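Local structure of adenylate isopentenyltransferase (Humulus lupulus, 3A8T) at residues 110-120 with 141-151. The protein transfers an isopentenyl group from dimethylallyl diphosphate to ATP, ADP or AMP, a step in the biosynthesis of cytokinins. Residues are numbered along the deposited sequence; the frame is centred on the assembly and turned at random.
Sequences LTPADFRSLAG and SFIHALLVDRF. With ATP (adenosine-5'-triphosphate), chain B.
Phe-115 and Phe-142 form an offset stack at the crossing of two helices, 112-120 and 141-147, whose axes approach to 8.2 Å at -60° beside the ATP phosphates. The ring planes are nearly parallel, 12° apart, and the overlap is displaced, so that CB of Phe-115 lies over the middle of the Phe-142 ring, 3.8 Å from its centroid, while CB of Phe-142 covers the Phe-115 ring in return. CG anti to the backbone N (chi1 -177°) directs the Phe-115 ring toward helix 141-147, where one face meets Phe-142; Ala-119 CB lies over the opposite face. Carbonyl O of Leu-110 meets the edge of the Phe-142 ring in its plane, 3.2 Å from CZ, and Pro-112 CG touches Phe-142 CE1, the two side chains crossing at about a right angle. Further along, Leu-146 enters as a knob among Phe-115, Arg-116, Ala-119 and Gly-120. In this P-loop-type nucleotide-binding fold, helix 141-147 follows strand 132-136 of the parallel sheet, and its first turn faces the nucleotide: Ser-141 gives its backbone N to ATP O1B and its OG to O2B, the latter at 2.7 Å. Ser-139 and Lys-73 also bind ATP, and the Phe-142 side chain touches Lys-73. At the C-terminal end of helix 141-147, the extended Arg-116 chain carries its guanidinium to one carbonyl of the last helical turn and one just beyond. NH1 donates to Ala-145 O at 2.6 Å, and NH1 and NH2 together grip Val-148 O, both from the same face of that carbonyl; all three bonds lie close to the guanidinium plane. Phe-151 CB packs over one guanidinium face and lies 3.6 Å from Arg-116 CD. A leucine in place of Arg-116 would probably leave the carbonyls of Ala-145 and Val-148 without these donors. At the start of helix 112-120, N-cap Thr-111 and Asp-114 form a capping box, Thr-111 N donating to Asp-114 OD2; the return bond is less certain.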
ATOM      1  N   LEU A 110       0.642  12.427   9.110  1.00 35.62           N
ATOM      2  CA  LEU A 110       2.078  12.468   8.900  1.00 33.68           C
ATOM      3  C   LEU A 110       2.139  13.165   7.581  1.00 32.25           C
ATOM      4  O   LEU A 110       1.842  12.560   6.573  1.00 30.24           O
ATOM      5  CB  LEU A 110       2.688  11.082   8.685  1.00 33.66           C
ATOM      6  CG  LEU A 110       4.211  11.261   8.514  1.00 34.33           C
ATOM      7  CD1 LEU A 110       4.771  11.652   9.889  1.00 31.67           C
ATOM      8  CD2 LEU A 110       4.922  10.016   7.978  1.00 30.74           C
ATOM      9  N   THR A 111       2.508  14.434   7.575  1.00 31.51           N
ATOM     10  CA  THR A 111       2.571  15.160   6.318  1.00 30.98           C
ATOM     11  C   THR A 111       3.716  14.680   5.449  1.00 30.01           C
ATOM     12  O   THR A 111       4.623  14.032   5.916  1.00 28.99           O
ATOM     13  CB  THR A 111       2.824  16.628   6.542  1.00 33.87           C
ATOM     14  OG1 THR A 111       4.196  16.785   6.992  1.00 36.20           O
ATOM     15  CG2 THR A 111       1.791  17.223   7.568  1.00 31.43           C
ATOM     16  N   PRO A 112       3.672  15.006   4.156  1.00 30.42           N
ATOM     17  CA  PRO A 112       4.701  14.631   3.183  1.00 32.06           C
ATOM     18  C   PRO A 112       6.053  15.232   3.568  1.00 32.73           C
ATOM     19  O   PRO A 112       7.122  14.681   3.251  1.00 32.95           O
ATOM     20  CB  PRO A 112       4.161  15.202   1.893  1.00 32.66           C
ATOM     21  CG  PRO A 112       2.679  15.133   2.131  1.00 31.28           C
ATOM     22  CD  PRO A 112       2.526  15.626   3.485  1.00 28.90           C
ATOM     23  N   ALA A 113       5.999  16.363   4.262  1.00 32.95           N
ATOM     24  CA  ALA A 113       7.229  17.005   4.728  1.00 33.68           C
ATOM     25  C   ALA A 113       7.782  16.229   5.933  1.00 33.32           C
ATOM     26  O   ALA A 113       8.979  16.090   6.071  1.00 32.70           O
ATOM     27  CB  ALA A 113       6.950  18.434   5.093  1.00 33.46           C
ATOM     28  N   ASP A 114       6.891  15.734   6.797  1.00 34.13           N
ATOM     29  CA  ASP A 114       7.281  14.933   7.949  1.00 32.62           C
ATOM     30  C   ASP A 114       7.966  13.686   7.400  1.00 31.39           C
ATOM     31  O   ASP A 114       9.017  13.241   7.915  1.00 32.14           O
ATOM     32  CB  ASP A 114       6.057  14.475   8.753  1.00 36.20           C
ATOM     33  CG  ASP A 114       5.245  15.639   9.328  1.00 37.88           C
ATOM     34  OD1 ASP A 114       5.898  16.630   9.697  1.00 38.62           O
ATOM     35  OD2 ASP A 114       3.980  15.549   9.437  1.00 38.74           O
ATOM     36  N   PHE A 115       7.363  13.127   6.355  1.00 27.21           N
ATOM     37  CA  PHE A 115       7.882  11.929   5.728  1.00 24.44           C
ATOM     38  C   PHE A 115       9.292  12.097   5.139  1.00 23.16           C
ATOM     39  O   PHE A 115      10.163  11.247   5.329  1.00 23.35           O
ATOM     40  CB  PHE A 115       6.944  11.460   4.619  1.00 23.55           C
ATOM     41  CG  PHE A 115       7.388  10.178   3.978  1.00 21.90           C
ATOM     42  CD1 PHE A 115       7.344   8.984   4.699  1.00 24.15           C
ATOM     43  CD2 PHE A 115       7.928  10.178   2.709  1.00 20.50           C
ATOM     44  CE1 PHE A 115       7.840   7.817   4.161  1.00 25.28           C
ATOM     45  CE2 PHE A 115       8.427   9.046   2.155  1.00 21.74           C
ATOM     46  CZ  PHE A 115       8.397   7.843   2.867  1.00 25.08           C
ATOM     47  N   ARG A 116       9.478  13.167   4.383  1.00 22.43           N
ATOM     48  CA  ARG A 116      10.772  13.486   3.783  1.00 23.42           C
ATOM     49  C   ARG A 116      11.845  13.486   4.872  1.00 23.79           C
ATOM     50  O   ARG A 116      12.926  12.915   4.707  1.00 25.63           O
ATOM     51  CB  ARG A 116      10.703  14.859   3.092  1.00 22.68           C
ATOM     52  CG  ARG A 116      12.030  15.470   2.709  1.00 24.98           C
ATOM     53  CD  ARG A 116      11.844  16.826   2.027  1.00 24.36           C
ATOM     54  NE  ARG A 116      13.121  17.313   1.482  1.00 28.20           N
ATOM     55  CZ  ARG A 116      13.666  16.955   0.310  1.00 27.85           C
ATOM     56  NH1 ARG A 116      13.051  16.096  -0.515  1.00 26.01           N
ATOM     57  NH2 ARG A 116      14.864  17.417  -0.012  1.00 24.25           N
ATOM     58  N   SER A 117      11.523  14.095   5.998  1.00 23.25           N
ATOM     59  CA  SER A 117      12.463  14.161   7.090  1.00 24.32           C
ATOM     60  C   SER A 117      12.787  12.771   7.700  1.00 25.31           C
ATOM     61  O   SER A 117      13.962  12.344   7.771  1.00 24.87           O
ATOM     62  CB  SER A 117      11.906  15.096   8.131  1.00 23.59           C
ATOM     63  OG  SER A 117      12.482  14.816   9.367  1.00 26.45           O
ATOM     64  N   LEU A 118      11.739  12.090   8.155  1.00 25.26           N
ATOM     65  CA  LEU A 118      11.867  10.755   8.734  1.00 24.95           C
ATOM     66  C   LEU A 118      12.551   9.758   7.797  1.00 23.23           C
ATOM     67  O   LEU A 118      13.471   9.079   8.205  1.00 24.17           O
ATOM     68  CB  LEU A 118      10.486  10.191   9.126  1.00 23.75           C
ATOM     69  CG  LEU A 118       9.861  10.816  10.367  1.00 26.06           C
ATOM     70  CD1 LEU A 118       8.558  10.133  10.772  1.00 23.14           C
ATOM     71  CD2 LEU A 118      10.859  10.723  11.461  1.00 23.07           C
ATOM     72  N   ALA A 119      12.108   9.698   6.541  1.00 21.97           N
ATOM     73  CA  ALA A 119      12.660   8.756   5.555  1.00 19.49           C
ATOM     74  C   ALA A 119      14.065   9.074   5.007  1.00 18.77           C
ATOM     75  O   ALA A 119      14.842   8.174   4.674  1.00 16.55           O
ATOM     76  CB  ALA A 119      11.679   8.615   4.441  1.00 18.78           C
ATOM     77  N   GLY A 120      14.361  10.357   4.856  1.00 19.16           N
ATOM     78  CA  GLY A 120      15.697  10.739   4.445  1.00 20.84           C
ATOM     79  C   GLY A 120      16.673  10.266   5.523  1.00 22.27           C
ATOM     80  O   GLY A 120      17.788   9.837   5.206  1.00 23.74           O
ATOM     81  N   SER A 141       2.800  10.981  -3.542  1.00 29.43           N
ATOM     82  CA  SER A 141       3.078  12.227  -2.852  1.00 28.08           C
ATOM     83  C   SER A 141       4.235  12.038  -1.837  1.00 29.37           C
ATOM     84  O   SER A 141       5.011  12.980  -1.583  1.00 31.36           O
ATOM     85  CB  SER A 141       1.838  12.739  -2.117  1.00 28.87           C
ATOM     86  OG  SER A 141       1.610  12.071  -0.868  1.00 28.52           O
ATOM     87  N   PHE A 142       4.353  10.852  -1.242  1.00 27.50           N
ATOM     88  CA  PHE A 142       5.435  10.592  -0.299  1.00 25.73           C
ATOM     89  C   PHE A 142       6.704  10.280  -1.055  1.00 25.30           C
ATOM     90  O   PHE A 142       7.774  10.727  -0.676  1.00 26.82           O
ATOM     91  CB  PHE A 142       5.100   9.430   0.662  1.00 25.10           C
ATOM     92  CG  PHE A 142       4.362   9.861   1.931  1.00 22.93           C
ATOM     93  CD1 PHE A 142       3.735  11.107   2.017  1.00 22.18           C
ATOM     94  CD2 PHE A 142       4.308   9.022   3.048  1.00 22.05           C
ATOM     95  CE1 PHE A 142       3.081  11.508   3.196  1.00 19.87           C
ATOM     96  CE2 PHE A 142       3.647   9.432   4.209  1.00 20.60           C
ATOM     97  CZ  PHE A 142       3.046  10.670   4.275  1.00 18.79           C
ATOM     98  N   ILE A 143       6.592   9.512  -2.126  1.00 24.36           N
ATOM     99  CA  ILE A 143       7.764   9.193  -2.906  1.00 24.63           C
ATOM    100  C   ILE A 143       8.396  10.485  -3.455  1.00 26.44           C
ATOM    101  O   ILE A 143       9.607  10.681  -3.374  1.00 27.71           O
ATOM    102  CB  ILE A 143       7.419   8.286  -4.072  1.00 23.59           C
ATOM    103  CG1 ILE A 143       6.975   6.901  -3.569  1.00 23.04           C
ATOM    104  CG2 ILE A 143       8.617   8.138  -4.966  1.00 21.33           C
ATOM    105  CD1 ILE A 143       6.125   6.080  -4.595  1.00 19.72           C
ATOM    106  N   HIS A 144       7.584  11.362  -4.018  1.00 27.66           N
ATOM    107  CA  HIS A 144       8.079  12.637  -4.565  1.00 28.80           C
ATOM    108  C   HIS A 144       8.662  13.579  -3.506  1.00 27.76           C
ATOM    109  O   HIS A 144       9.756  14.103  -3.669  1.00 28.44           O
ATOM    110  CB  HIS A 144       6.957  13.327  -5.381  1.00 30.78           C
ATOM    111  CG  HIS A 144       7.065  14.816  -5.437  1.00 34.46           C
ATOM    112  ND1 HIS A 144       6.595  15.637  -4.423  1.00 36.99           N
ATOM    113  CD2 HIS A 144       7.612  15.640  -6.358  1.00 32.95           C
ATOM    114  CE1 HIS A 144       6.852  16.897  -4.714  1.00 33.74           C
ATOM    115  NE2 HIS A 144       7.470  16.927  -5.881  1.00 35.54           N
ATOM    116  N   ALA A 145       7.942  13.790  -2.416  1.00 28.52           N
ATOM    117  CA  ALA A 145       8.441  14.651  -1.363  1.00 27.88           C
ATOM    118  C   ALA A 145       9.840  14.206  -0.938  1.00 28.86           C
ATOM    119  O   ALA A 145      10.742  15.033  -0.795  1.00 29.32           O
ATOM    120  CB  ALA A 145       7.514  14.612  -0.159  1.00 26.98           C
ATOM    121  N   LEU A 146      10.009  12.902  -0.748  1.00 27.92           N
ATOM    122  CA  LEU A 146      11.278  12.368  -0.314  1.00 28.66           C
ATOM    123  C   LEU A 146      12.404  12.472  -1.315  1.00 29.66           C
ATOM    124  O   LEU A 146      13.499  12.848  -0.944  1.00 30.65           O
ATOM    125  CB  LEU A 146      11.142  10.902   0.093  1.00 28.68           C
ATOM    126  CG  LEU A 146      12.484  10.188   0.343  1.00 27.94           C
ATOM    127  CD1 LEU A 146      13.104  10.696   1.658  1.00 26.80           C
ATOM    128  CD2 LEU A 146      12.267   8.717   0.439  1.00 27.29           C
ATOM    129  N   LEU A 147      12.130  12.169  -2.583  1.00 31.22           N
ATOM    130  CA  LEU A 147      13.152  12.136  -3.623  1.00 31.34           C
ATOM    131  C   LEU A 147      13.648  13.442  -4.242  1.00 33.40           C
ATOM    132  O   LEU A 147      14.806  13.489  -4.655  1.00 35.19           O
ATOM    133  CB  LEU A 147      12.717  11.184  -4.747  1.00 30.41           C
ATOM    134  CG  LEU A 147      12.500   9.699  -4.401  1.00 29.31           C
ATOM    135  CD1 LEU A 147      12.309   8.910  -5.683  1.00 28.94           C
ATOM    136  CD2 LEU A 147      13.681   9.154  -3.648  1.00 27.58           C
ATOM    137  N   VAL A 148      12.828  14.486  -4.329  1.00 33.74           N
ATOM    138  CA  VAL A 148      13.324  15.723  -4.942  1.00 36.44           C
ATOM    139  C   VAL A 148      14.489  16.450  -4.212  1.00 38.15           C
ATOM    140  O   VAL A 148      14.783  16.238  -3.037  1.00 37.12           O
ATOM    141  CB  VAL A 148      12.193  16.804  -5.204  1.00 35.47           C
ATOM    142  CG1 VAL A 148      11.189  16.296  -6.251  1.00 36.48           C
ATOM    143  CG2 VAL A 148      11.529  17.197  -3.923  1.00 34.08           C
ATOM    144  N   ASP A 149      15.150  17.305  -4.969  1.00 41.35           N
ATOM    145  CA  ASP A 149      16.251  18.089  -4.464  1.00 45.47           C
ATOM    146  C   ASP A 149      15.781  19.202  -3.537  1.00 45.62           C
ATOM    147  O   ASP A 149      16.370  19.453  -2.499  1.00 43.99           O
ATOM    148  CB  ASP A 149      17.027  18.668  -5.630  1.00 48.98           C
ATOM    149  CG  ASP A 149      18.484  18.365  -5.524  1.00 52.60           C
ATOM    150  OD1 ASP A 149      19.014  18.530  -4.389  1.00 53.51           O
ATOM    151  OD2 ASP A 149      19.078  17.962  -6.563  1.00 55.62           O
ATOM    152  N   ARG A 150      14.727  19.890  -3.937  1.00 47.53           N
ATOM    153  CA  ARG A 150      14.182  20.932  -3.088  1.00 51.13           C
ATOM    154  C   ARG A 150      12.698  20.629  -2.961  1.00 51.15           C
ATOM    155  O   ARG A 150      11.976  20.539  -3.948  1.00 50.95           O
ATOM    156  CB  ARG A 150      14.411  22.336  -3.674  1.00 53.16           C
ATOM    157  CG  ARG A 150      15.831  22.881  -3.513  1.00 56.03           C
ATOM    158  CD  ARG A 150      15.820  24.379  -3.146  1.00 58.80           C
ATOM    159  NE  ARG A 150      15.223  24.590  -1.810  1.00 62.64           N
ATOM    160  CZ  ARG A 150      15.662  25.457  -0.887  1.00 62.43           C
ATOM    161  NH1 ARG A 150      16.723  26.224  -1.133  1.00 61.54           N
ATOM    162  NH2 ARG A 150      15.044  25.542   0.290  1.00 60.94           N
ATOM    163  N   PHE A 151      12.237  20.449  -1.739  1.00 51.75           N
ATOM    164  CA  PHE A 151      10.850  20.128  -1.593  1.00 52.88           C
ATOM    165  C   PHE A 151       9.982  21.362  -1.537  1.00 54.93           C
ATOM    166  O   PHE A 151      10.267  22.291  -0.789  1.00 55.72           O
ATOM    167  CB  PHE A 151      10.612  19.249  -0.362  1.00 50.32           C
ATOM    168  CG  PHE A 151       9.188  18.781  -0.242  1.00 47.79           C
ATOM    169  CD1 PHE A 151       8.523  18.276  -1.351  1.00 46.16           C
ATOM    170  CD2 PHE A 151       8.487  18.921   0.947  1.00 45.59           C
ATOM    171  CE1 PHE A 151       7.185  17.932  -1.275  1.00 46.10           C
ATOM    172  CE2 PHE A 151       7.153  18.576   1.018  1.00 44.93           C
ATOM    173  CZ  PHE A 151       6.502  18.086  -0.089  1.00 44.38           C
TER
HETATM  174  PG  ATP B 800      -3.441  11.737  -2.655  1.00 48.05           P
HETATM  175  O1G ATP B 800      -2.437  12.777  -2.268  1.00 48.83           O
HETATM  176  O2G ATP B 800      -4.560  11.673  -1.470  1.00 47.02           O
HETATM  177  O3G ATP B 800      -4.179  12.145  -4.031  1.00 48.63           O
HETATM  178  PB  ATP B 800      -1.230  10.102  -2.496  1.00 31.98           P
HETATM  179  O1B ATP B 800      -0.345  10.287  -3.606  1.00 34.73           O
HETATM  180  O2B ATP B 800      -0.886  11.166  -1.418  1.00 34.85           O
HETATM  181  O3B ATP B 800      -2.759  10.242  -2.935  1.00 41.04           O
HETATM  182  PA  ATP B 800      -1.957   7.398  -2.163  1.00 28.06           P
HETATM  183  O1A ATP B 800      -2.417   7.305  -3.540  1.00 25.62           O
HETATM  184  O2A ATP B 800      -1.139   6.029  -1.856  1.00 29.31           O
HETATM  185  O3A ATP B 800      -0.918   8.642  -1.853  1.00 32.49           O
HETATM  186  O5' ATP B 800      -3.179   7.369  -1.091  1.00 28.79           O
HETATM  187  C5' ATP B 800      -4.280   8.147  -1.472  1.00 26.02           C
HETATM  188  C4' ATP B 800      -5.476   7.607  -0.713  1.00 25.79           C
HETATM  189  O4' ATP B 800      -5.655   6.228  -1.058  1.00 25.90           O
HETATM  190  C3' ATP B 800      -5.318   7.602   0.828  1.00 26.66           C
HETATM  191  O3' ATP B 800      -5.724   8.849   1.384  1.00 29.71           O
HETATM  192  C2' ATP B 800      -6.213   6.422   1.244  1.00 24.24           C
HETATM  193  O2' ATP B 800      -7.527   6.840   1.382  1.00 26.76           O
HETATM  194  C1' ATP B 800      -6.091   5.429   0.112  1.00 24.27           C
HETATM  195  N9  ATP B 800      -5.085   4.381   0.439  1.00 24.81           N
HETATM  196  C8  ATP B 800      -3.746   4.363   0.052  1.00 26.13           C
HETATM  197  N7  ATP B 800      -3.118   3.343   0.601  1.00 28.54           N
HETATM  198  C5  ATP B 800      -3.996   2.636   1.367  1.00 27.22           C
HETATM  199  C6  ATP B 800      -3.940   1.456   2.211  1.00 27.05           C
HETATM  200  N6  ATP B 800      -2.782   0.746   2.407  1.00 25.58           N
HETATM  201  N1  ATP B 800      -5.076   1.061   2.822  1.00 25.98           N
HETATM  202  C2  ATP B 800      -6.217   1.719   2.663  1.00 25.07           C
HETATM  203  N3  ATP B 800      -6.321   2.811   1.903  1.00 23.79           N
HETATM  204  C4  ATP B 800      -5.279   3.303   1.253  1.00 24.83           C